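Local coordinates for putative tetrapyrrole (Corrin/porphyrin) methylase (Bacteroides fragilis, PDB 3FFY), which probably methylates the 2'-hydroxyl of a cytidine ribose in 16S ribosomal RNA with S-adenosylmethionine as donor, this chain being its C-terminal part, at residues 9-15 / 107-111. Sequence-based numbering, arbitrary orientation.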
ATOM      1  N   ALA A   9       4.217   6.199  -1.348  1.00 31.21           N
ATOM      2  CA  ALA A   9       4.319   5.236  -2.449  1.00 31.19           C
ATOM      3  C   ALA A   9       5.368   4.183  -2.117  1.00 30.94           C
ATOM      4  O   ALA A   9       5.138   2.989  -2.311  1.00 31.32           O
ATOM      5  CB  ALA A   9       4.659   5.933  -3.797  1.00 30.80           C
ATOM      6  N   LEU A  10       6.511   4.629  -1.593  1.00 30.86           N
ATOM      7  CA  LEU A  10       7.569   3.702  -1.214  1.00 31.56           C
ATOM      8  C   LEU A  10       7.057   2.738  -0.149  1.00 32.43           C
ATOM      9  O   LEU A  10       7.334   1.555  -0.239  1.00 32.67           O
ATOM     10  CB  LEU A  10       8.829   4.405  -0.673  1.00 31.39           C
ATOM     11  CG  LEU A  10       9.905   4.885  -1.645  1.00 31.73           C
ATOM     12  CD1 LEU A  10      10.840   5.912  -0.908  1.00 27.04           C
ATOM     13  CD2 LEU A  10      10.665   3.659  -2.266  1.00 28.14           C
ATOM     14  N   VAL A  11       6.345   3.257   0.858  1.00 34.20           N
ATOM     15  CA  VAL A  11       5.813   2.423   1.945  1.00 36.31           C
ATOM     16  C   VAL A  11       4.824   1.369   1.435  1.00 37.70           C
ATOM     17  O   VAL A  11       4.891   0.218   1.807  1.00 40.22           O
ATOM     18  CB  VAL A  11       5.127   3.291   3.015  1.00 36.85           C
ATOM     19  CG1 VAL A  11       4.426   2.399   4.043  1.00 37.96           C
ATOM     20  CG2 VAL A  11       6.110   4.151   3.693  1.00 34.07           C
ATOM     21  N   ALA A  12       3.947   1.790   0.529  1.00 38.51           N
ATOM     22  CA  ALA A  12       2.908   0.971  -0.066  1.00 38.79           C
ATOM     23  C   ALA A  12       3.477  -0.083  -0.970  1.00 38.31           C
ATOM     24  O   ALA A  12       2.794  -1.055  -1.281  1.00 37.96           O
ATOM     25  CB  ALA A  12       1.950   1.887  -0.926  1.00 39.28           C
ATOM     26  N   SER A  13       4.724   0.103  -1.415  1.00 37.68           N
ATOM     27  CA  SER A  13       5.226  -0.661  -2.577  1.00 37.13           C
ATOM     28  C   SER A  13       5.578  -2.110  -2.276  1.00 37.16           C
ATOM     29  O   SER A  13       5.683  -2.931  -3.186  1.00 36.25           O
ATOM     30  CB  SER A  13       6.475  -0.002  -3.195  1.00 37.64           C
ATOM     31  OG  SER A  13       7.612  -0.267  -2.379  1.00 35.40           O
ATOM     32  N   GLY A  14       5.818  -2.405  -1.016  1.00 37.39           N
ATOM     33  CA  GLY A  14       6.394  -3.669  -0.661  1.00 38.96           C
ATOM     34  C   GLY A  14       7.761  -3.979  -1.295  1.00 39.63           C
ATOM     35  O   GLY A  14       8.147  -5.158  -1.346  1.00 41.52           O
ATOM     36  N   LEU A  15       8.488  -2.953  -1.763  1.00 39.20           N
ATOM     37  CA  LEU A  15       9.826  -3.117  -2.371  1.00 38.34           C
ATOM     38  C   LEU A  15      10.881  -2.537  -1.412  1.00 37.98           C
ATOM     39  O   LEU A  15      10.545  -1.778  -0.505  1.00 37.04           O
ATOM     40  CB  LEU A  15       9.896  -2.464  -3.775  1.00 37.44           C
ATOM     41  CG  LEU A  15       9.047  -3.082  -4.897  1.00 36.98           C
ATOM     42  CD1 LEU A  15       9.078  -2.209  -6.175  1.00 33.79           C
ATOM     43  CD2 LEU A  15       9.514  -4.492  -5.175  1.00 33.89           C
ATOM     44  N   VAL A 107       2.931   7.747  -8.892  1.00 29.54           N
ATOM     45  CA  VAL A 107       4.288   7.459  -8.521  1.00 29.55           C
ATOM     46  C   VAL A 107       4.497   6.015  -8.958  1.00 29.80           C
ATOM     47  O   VAL A 107       3.627   5.130  -8.739  1.00 29.62           O
ATOM     48  CB  VAL A 107       4.510   7.553  -6.950  1.00 29.88           C
ATOM     49  CG1 VAL A 107       5.976   7.270  -6.561  1.00 27.88           C
ATOM     50  CG2 VAL A 107       3.993   8.885  -6.381  1.00 28.27           C
ATOM     51  N   ILE A 108       5.643   5.780  -9.618  1.00 28.95           N
ATOM     52  CA  ILE A 108       6.082   4.477  -9.977  1.00 27.85           C
ATOM     53  C   ILE A 108       7.272   4.122  -9.101  1.00 28.26           C
ATOM     54  O   ILE A 108       8.273   4.865  -9.059  1.00 27.83           O
ATOM     55  CB  ILE A 108       6.507   4.378 -11.485  1.00 27.85           C
ATOM     56  CG1 ILE A 108       5.403   4.957 -12.372  1.00 25.47           C
ATOM     57  CG2 ILE A 108       6.881   2.890 -11.841  1.00 22.76           C
ATOM     58  CD1 ILE A 108       5.787   5.164 -13.893  1.00 27.53           C
ATOM     59  N   VAL A 109       7.148   2.992  -8.402  1.00 27.91           N
ATOM     60  CA  VAL A 109       8.253   2.437  -7.598  1.00 27.05           C
ATOM     61  C   VAL A 109       8.670   1.143  -8.260  1.00 26.71           C
ATOM     62  O   VAL A 109       7.902   0.169  -8.297  1.00 26.93           O
ATOM     63  CB  VAL A 109       7.854   2.198  -6.134  1.00 27.07           C
ATOM     64  CG1 VAL A 109       9.094   1.704  -5.266  1.00 23.23           C
ATOM     65  CG2 VAL A 109       7.297   3.488  -5.580  1.00 25.93           C
ATOM     66  N   LEU A 110       9.869   1.169  -8.845  1.00 26.18           N
ATOM     67  CA  LEU A 110      10.419   0.100  -9.664  1.00 25.40           C
ATOM     68  C   LEU A 110      11.562  -0.594  -8.903  1.00 25.04           C
ATOM     69  O   LEU A 110      12.500   0.037  -8.434  1.00 24.55           O
ATOM     70  CB  LEU A 110      10.993   0.697 -10.964  1.00 25.74           C
ATOM     71  CG  LEU A 110      11.526  -0.284 -12.041  1.00 28.87           C
ATOM     72  CD1 LEU A 110      10.416  -1.258 -12.635  1.00 27.11           C
ATOM     73  CD2 LEU A 110      12.308   0.511 -13.144  1.00 28.51           C
ATOM     74  N   ALA A 111      11.468  -1.903  -8.823  1.00 24.89           N
ATOM     75  CA  ALA A 111      12.509  -2.751  -8.234  1.00 25.50           C
ATOM     76  C   ALA A 111      13.790  -2.618  -9.031  1.00 25.67           C
ATOM     77  O   ALA A 111      13.776  -2.510 -10.279  1.00 24.36           O
ATOM     78  CB  ALA A 111      12.025  -4.250  -8.166  1.00 24.51           C
TER
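Ser13 OG is held on two fronts: it donates to Leu10 O over 2.8 Å and accepts from Leu15 N, two residues on, at 2.9 Å, an ST turn, while Ser13 CB rests on Val109 CG1 at 3.7 Å. Leu10 O also accepts from Ser13 N, and both donors come from the same face of its carbonyl. With chi1 at 76°, OG sits between its own backbone N and carbonyl carbon, where it can serve both bonds. The chain turns at Gly14, which has positive phi, and Leu15 comes back over the end of the strand. Leu15 CD1 lies 3.4 Å from Val109 O, and Leu15 CD2 meets Ala111 CB at 3.9 Å.

Val109 is the centre of the contact. Val109 CG1, anti to the backbone N (chi1 -176°), touches Ser13, Leu15 and, at 3.9 Å, Leu10 CD2, whose side chain crosses that of Val109 at nearly a right angle; CG2 faces Ala9. Two residues back along the strand, on the same face, Val107 CG1 meets Ala9 CB, modelled doubtfully close.

In this C-terminal part of an RsmI-family methylase, helix 6-12 covers one face of the mixed sheet at its central strand 106-110, while Ile108 and Leu110 point the other way, to helix 55-66. The segments meet by van der Waals packing, aliphatic groups against each other and against backbone; the hydroxyl's polar bonds stay within 9-15, shaping the turn that brings Leu15 onto the strand.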